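Local coordinates for elongation factor G (Thermus thermophilus, PDB 2DY1), which binds GTP and a magnesium ion and probably acts as a GTPase elongation factor in translation, at residues Val590-Leu602 with Val613-Tyr625. Numbering follows the deposited sequence.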
loop_
_atom_site.group_PDB
_atom_site.type_symbol
_atom_site.label_atom_id
_atom_site.label_comp_id
_atom_site.label_asym_id
_atom_site.label_seq_id
_atom_site.Cartn_x
_atom_site.Cartn_y
_atom_site.Cartn_z
ATOM N N VAL A 590 -20.436 -4.988 -16.890
ATOM C CA VAL A 590 -19.226 -4.184 -17.005
ATOM C C VAL A 590 -19.221 -3.473 -18.354
ATOM O O VAL A 590 -19.106 -2.246 -18.415
ATOM C CB VAL A 590 -17.960 -5.066 -16.880
ATOM C CG1 VAL A 590 -16.717 -4.269 -17.272
ATOM C CG2 VAL A 590 -17.827 -5.572 -15.450
ATOM N N LEU A 591 -19.355 -4.242 -19.432
ATOM C CA LEU A 591 -19.371 -3.663 -20.770
ATOM C C LEU A 591 -20.529 -2.686 -20.896
ATOM O O LEU A 591 -20.351 -1.560 -21.355
ATOM C CB LEU A 591 -19.500 -4.753 -21.836
ATOM C CG LEU A 591 -18.378 -5.791 -21.920
ATOM C CD1 LEU A 591 -18.608 -6.678 -23.135
ATOM C CD2 LEU A 591 -17.028 -5.095 -22.025
ATOM N N SER A 592 -21.718 -3.120 -20.484
ATOM C CA SER A 592 -22.898 -2.262 -20.547
ATOM C C SER A 592 -22.603 -0.909 -19.912
ATOM O O SER A 592 -22.898 0.138 -20.487
ATOM C CB SER A 592 -24.075 -2.922 -19.825
ATOM O OG SER A 592 -25.155 -2.011 -19.686
ATOM N N ASP A 593 -22.012 -0.944 -18.721
ATOM C CA ASP A 593 -21.663 0.267 -17.989
ATOM C C ASP A 593 -20.535 1.050 -18.675
ATOM O O ASP A 593 -20.580 2.278 -18.732
ATOM C CB ASP A 593 -21.285 -0.105 -16.546
ATOM C CG ASP A 593 -20.577 1.018 -15.809
ATOM O OD1 ASP A 593 -19.329 1.037 -15.831
ATOM O OD2 ASP A 593 -21.261 1.879 -15.215
ATOM N N LEU A 594 -19.530 0.350 -19.196
ATOM C CA LEU A 594 -18.433 1.025 -19.885
ATOM C C LEU A 594 -19.000 1.801 -21.066
ATOM O O LEU A 594 -18.646 2.961 -21.295
ATOM C CB LEU A 594 -17.393 0.020 -20.395
ATOM C CG LEU A 594 -16.428 -0.606 -19.384
ATOM C CD1 LEU A 594 -15.362 -1.406 -20.124
ATOM C CD2 LEU A 594 -15.769 0.495 -18.559
ATOM N N GLN A 595 -19.890 1.155 -21.811
ATOM C CA GLN A 595 -20.517 1.783 -22.968
ATOM C C GLN A 595 -21.164 3.109 -22.576
ATOM O O GLN A 595 -21.152 4.068 -23.351
ATOM C CB GLN A 595 -21.563 0.839 -23.576
ATOM C CG GLN A 595 -21.006 -0.544 -23.919
ATOM C CD GLN A 595 -22.037 -1.475 -24.540
ATOM O OE1 GLN A 595 -23.162 -1.596 -24.047
ATOM N NE2 GLN A 595 -21.651 -2.150 -25.618
ATOM N N ALA A 596 -21.722 3.170 -21.369
ATOM C CA ALA A 596 -22.365 4.392 -20.894
ATOM C C ALA A 596 -21.329 5.428 -20.453
ATOM O O ALA A 596 -21.653 6.600 -20.256
ATOM C CB ALA A 596 -23.311 4.071 -19.739
ATOM N N ARG A 597 -20.082 4.991 -20.297
ATOM C CA ARG A 597 -19.004 5.894 -19.891
ATOM C C ARG A 597 -18.189 6.310 -21.118
ATOM O O ARG A 597 -17.059 6.785 -20.998
ATOM C CB ARG A 597 -18.093 5.209 -18.861
ATOM C CG ARG A 597 -18.746 4.969 -17.495
ATOM C CD ARG A 597 -17.859 4.117 -16.584
ATOM N NE ARG A 597 -18.553 3.684 -15.370
ATOM C CZ ARG A 597 -18.731 4.434 -14.283
ATOM N NH1 ARG A 597 -18.260 5.675 -14.230
ATOM N NH2 ARG A 597 -19.403 3.944 -13.248
ATOM N N ARG A 598 -18.781 6.129 -22.296
ATOM C CA ARG A 598 -18.138 6.468 -23.560
ATOM C C ARG A 598 -16.875 5.653 -23.758
ATOM O O ARG A 598 -15.927 6.109 -24.396
ATOM C CB ARG A 598 -17.794 7.958 -23.613
ATOM C CG ARG A 598 -18.992 8.881 -23.492
ATOM C CD ARG A 598 -18.621 10.308 -23.868
ATOM N NE ARG A 598 -17.886 11.001 -22.811
ATOM C CZ ARG A 598 -16.792 11.731 -23.009
ATOM N NH1 ARG A 598 -16.288 11.861 -24.233
ATOM N NH2 ARG A 598 -16.209 12.347 -21.985
ATOM N N GLY A 599 -16.865 4.444 -23.213
ATOM C CA GLY A 599 -15.698 3.595 -23.347
ATOM C C GLY A 599 -15.598 2.889 -24.686
ATOM O O GLY A 599 -16.601 2.629 -25.355
ATOM N N ARG A 600 -14.369 2.581 -25.079
ATOM C CA ARG A 600 -14.112 1.888 -26.325
ATOM C C ARG A 600 -13.411 0.587 -25.990
ATOM O O ARG A 600 -12.255 0.583 -25.557
ATOM C CB ARG A 600 -13.233 2.742 -27.243
ATOM C CG ARG A 600 -12.124 1.966 -27.936
ATOM C CD ARG A 600 -11.589 2.706 -29.141
ATOM N NE ARG A 600 -10.368 2.086 -29.641
ATOM C CZ ARG A 600 -9.770 2.425 -30.777
ATOM N NH1 ARG A 600 -10.284 3.381 -31.540
ATOM N NH2 ARG A 600 -8.652 1.815 -31.148
ATOM N N ILE A 601 -14.118 -0.519 -26.178
ATOM C CA ILE A 601 -13.545 -1.822 -25.885
ATOM C C ILE A 601 -12.478 -2.118 -26.927
ATOM O O ILE A 601 -12.737 -2.049 -28.126
ATOM C CB ILE A 601 -14.625 -2.927 -25.912
ATOM C CG1 ILE A 601 -15.783 -2.539 -24.987
ATOM C CG2 ILE A 601 -14.024 -4.253 -25.455
ATOM C CD1 ILE A 601 -16.929 -3.527 -24.983
ATOM N N LEU A 602 -11.274 -2.429 -26.456
ATOM C CA LEU A 602 -10.152 -2.735 -27.334
ATOM C C LEU A 602 -10.039 -4.239 -27.540
ATOM O O LEU A 602 -9.490 -4.700 -28.540
ATOM C CB LEU A 602 -8.849 -2.207 -26.727
ATOM C CG LEU A 602 -8.747 -0.695 -26.499
ATOM C CD1 LEU A 602 -7.434 -0.370 -25.804
ATOM C CD2 LEU A 602 -8.842 0.034 -27.829
ATOM N N VAL A 613 -11.033 -7.170 -19.557
ATOM C CA VAL A 613 -11.560 -6.258 -20.564
ATOM C C VAL A 613 -10.626 -5.059 -20.715
ATOM O O VAL A 613 -10.337 -4.363 -19.743
ATOM C CB VAL A 613 -12.967 -5.743 -20.182
ATOM C CG1 VAL A 613 -13.477 -4.780 -21.244
ATOM C CG2 VAL A 613 -13.925 -6.913 -20.025
ATOM N N HIS A 614 -10.147 -4.837 -21.937
ATOM C CA HIS A 614 -9.253 -3.719 -22.233
ATOM C C HIS A 614 -10.055 -2.638 -22.935
ATOM O O HIS A 614 -10.731 -2.910 -23.927
ATOM C CB HIS A 614 -8.121 -4.158 -23.161
ATOM C CG HIS A 614 -7.192 -5.161 -22.557
ATOM N ND1 HIS A 614 -6.274 -4.833 -21.583
ATOM C CD2 HIS A 614 -7.027 -6.482 -22.803
ATOM C CE1 HIS A 614 -5.580 -5.910 -21.257
ATOM N NE2 HIS A 614 -6.017 -6.924 -21.982
ATOM N N ALA A 615 -9.976 -1.414 -22.434
ATOM C CA ALA A 615 -10.715 -0.330 -23.049
ATOM C C ALA A 615 -10.010 1.009 -22.896
ATOM O O ALA A 615 -9.023 1.129 -22.175
ATOM C CB ALA A 615 -12.111 -0.249 -22.441
ATOM N N GLU A 616 -10.519 1.999 -23.620
ATOM C CA GLU A 616 -10.021 3.364 -23.548
ATOM C C GLU A 616 -11.272 4.126 -23.167
ATOM O O GLU A 616 -12.346 3.878 -23.716
ATOM C CB GLU A 616 -9.486 3.858 -24.896
ATOM C CG GLU A 616 -8.081 3.379 -25.219
ATOM C CD GLU A 616 -7.400 4.226 -26.285
ATOM O OE1 GLU A 616 -8.097 5.017 -26.960
ATOM O OE2 GLU A 616 -6.166 4.092 -26.451
ATOM N N VAL A 617 -11.144 5.041 -22.218
ATOM C CA VAL A 617 -12.290 5.790 -21.745
ATOM C C VAL A 617 -11.853 7.169 -21.280
ATOM O O VAL A 617 -10.738 7.336 -20.789
ATOM C CB VAL A 617 -12.951 5.044 -20.558
ATOM C CG1 VAL A 617 -11.922 4.840 -19.447
ATOM C CG2 VAL A 617 -14.149 5.824 -20.034
ATOM N N PRO A 618 -12.721 8.177 -21.438
ATOM C CA PRO A 618 -12.379 9.533 -21.008
ATOM C C PRO A 618 -12.198 9.545 -19.494
ATOM O O PRO A 618 -13.024 8.982 -18.774
ATOM C CB PRO A 618 -13.599 10.345 -21.415
ATOM C CG PRO A 618 -14.132 9.601 -22.586
ATOM C CD PRO A 618 -14.010 8.171 -22.153
ATOM N N LEU A 619 -11.136 10.180 -19.011
ATOM C CA LEU A 619 -10.905 10.245 -17.572
ATOM C C LEU A 619 -12.140 10.802 -16.867
ATOM O O LEU A 619 -12.477 10.396 -15.755
ATOM C CB LEU A 619 -9.708 11.149 -17.263
ATOM C CG LEU A 619 -9.466 11.438 -15.780
ATOM C CD1 LEU A 619 -8.939 10.162 -15.114
ATOM C CD2 LEU A 619 -8.469 12.578 -15.628
ATOM N N ALA A 620 -12.815 11.733 -17.529
ATOM C CA ALA A 620 -13.987 12.386 -16.975
ATOM C C ALA A 620 -15.145 11.429 -16.720
ATOM O O ALA A 620 -16.080 11.769 -16.005
ATOM C CB ALA A 620 -14.442 13.504 -17.908
ATOM N N GLU A 621 -15.076 10.243 -17.309
ATOM C CA GLU A 621 -16.148 9.264 -17.146
ATOM C C GLU A 621 -15.814 8.180 -16.131
ATOM O O GLU A 621 -16.658 7.326 -15.841
ATOM C CB GLU A 621 -16.447 8.591 -18.489
ATOM C CG GLU A 621 -16.906 9.539 -19.577
ATOM C CD GLU A 621 -18.182 10.256 -19.207
ATOM O OE1 GLU A 621 -19.199 9.571 -18.966
ATOM O OE2 GLU A 621 -18.167 11.503 -19.150
ATOM N N VAL A 622 -14.598 8.212 -15.587
ATOM C CA VAL A 622 -14.158 7.185 -14.642
ATOM C C VAL A 622 -13.442 7.676 -13.384
ATOM O O VAL A 622 -12.696 6.917 -12.776
ATOM C CB VAL A 622 -13.201 6.184 -15.330
ATOM C CG1 VAL A 622 -13.970 5.302 -16.314
ATOM C CG2 VAL A 622 -12.089 6.946 -16.053
ATOM N N LEU A 623 -13.660 8.919 -12.982
ATOM C CA LEU A 623 -12.975 9.414 -11.795
ATOM C C LEU A 623 -13.431 8.701 -10.526
ATOM O O LEU A 623 -12.723 8.701 -9.517
ATOM C CB LEU A 623 -13.160 10.919 -11.665
ATOM C CG LEU A 623 -12.236 11.717 -12.592
ATOM C CD1 LEU A 623 -12.672 13.162 -12.631
ATOM C CD2 LEU A 623 -10.801 11.601 -12.100
ATOM N N GLU A 624 -14.620 8.104 -10.569
ATOM C CA GLU A 624 -15.109 7.361 -9.416
ATOM C C GLU A 624 -15.422 5.934 -9.801
ATOM O O GLU A 624 -16.276 5.295 -9.189
ATOM C CB GLU A 624 -16.351 8.016 -8.807
ATOM C CG GLU A 624 -16.052 9.352 -8.176
ATOM C CD GLU A 624 -17.076 9.760 -7.154
ATOM O OE1 GLU A 624 -18.272 9.845 -7.503
ATOM O OE2 GLU A 624 -16.682 10.002 -5.997
ATOM N N TYR A 625 -14.722 5.421 -10.807
ATOM C CA TYR A 625 -14.947 4.054 -11.233
ATOM C C TYR A 625 -14.666 3.134 -10.038
ATOM O O TYR A 625 -15.326 2.110 -9.867
ATOM C CB TYR A 625 -14.031 3.708 -12.415
ATOM C CG TYR A 625 -14.421 2.439 -13.147
ATOM C CD1 TYR A 625 -13.528 1.374 -13.259
ATOM C CD2 TYR A 625 -15.689 2.303 -13.723
ATOM C CE1 TYR A 625 -13.889 0.193 -13.929
ATOM C CE2 TYR A 625 -16.058 1.129 -14.390
ATOM C CZ TYR A 625 -15.155 0.084 -14.487
ATOM O OH TYR A 625 -15.517 -1.073 -15.138
HETATM O O HOH W 1 -17.854 -0.908 -16.185
HETATM O O HOH W 2 -16.793 7.800 -12.552
HETATM O O HOH W 3 -17.606 13.871 -19.564
#
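Arg-597 NH1 donates to the backbone O of Glu-621 (2.8 Å, N-H...O 153°), an acceptor lying in the guanidinium plane. The Arg-597 side chain runs extended from CG to NE, which carries the guanidinium past Tyr-625; the CD2 edge of that ring lies over one guanidinium face, with the planes 80° apart. Rotation is fixed further by Asp-593, whose OD1 takes NE at 2.8 Å in a salt bridge and also borders the Tyr-625 ring edge. A water accepts from Tyr-625 OH and donates to Asp-593 OD1 and Val-590 O. Replacing Arg-597 by alanine would probably strip Glu-621 O of its guanidinium donor, leave Asp-593 OD1 with the water but no charged partner, and remove the guanidinium from beside the Tyr-625 ring edge. The helix ends here in a Schellman motif, with Arg-598 at positive phi, before strand 600-607 forms an antiparallel hairpin with 610-618 in the C-terminal domain; Arg-600 N to Glu-616 O (2.8 Å) belongs to this ladder. Arg-598, bent at chi3 (-77°), lays its guanidinium on Pro-618, CZ to CG 3.4 Å, and meets Glu-621 OE2 in a long salt bridge, while its NH1 pairs with Glu-573. Leu-594 CD1 meets Val-613 CG1 tip to tip at 4.0 Å.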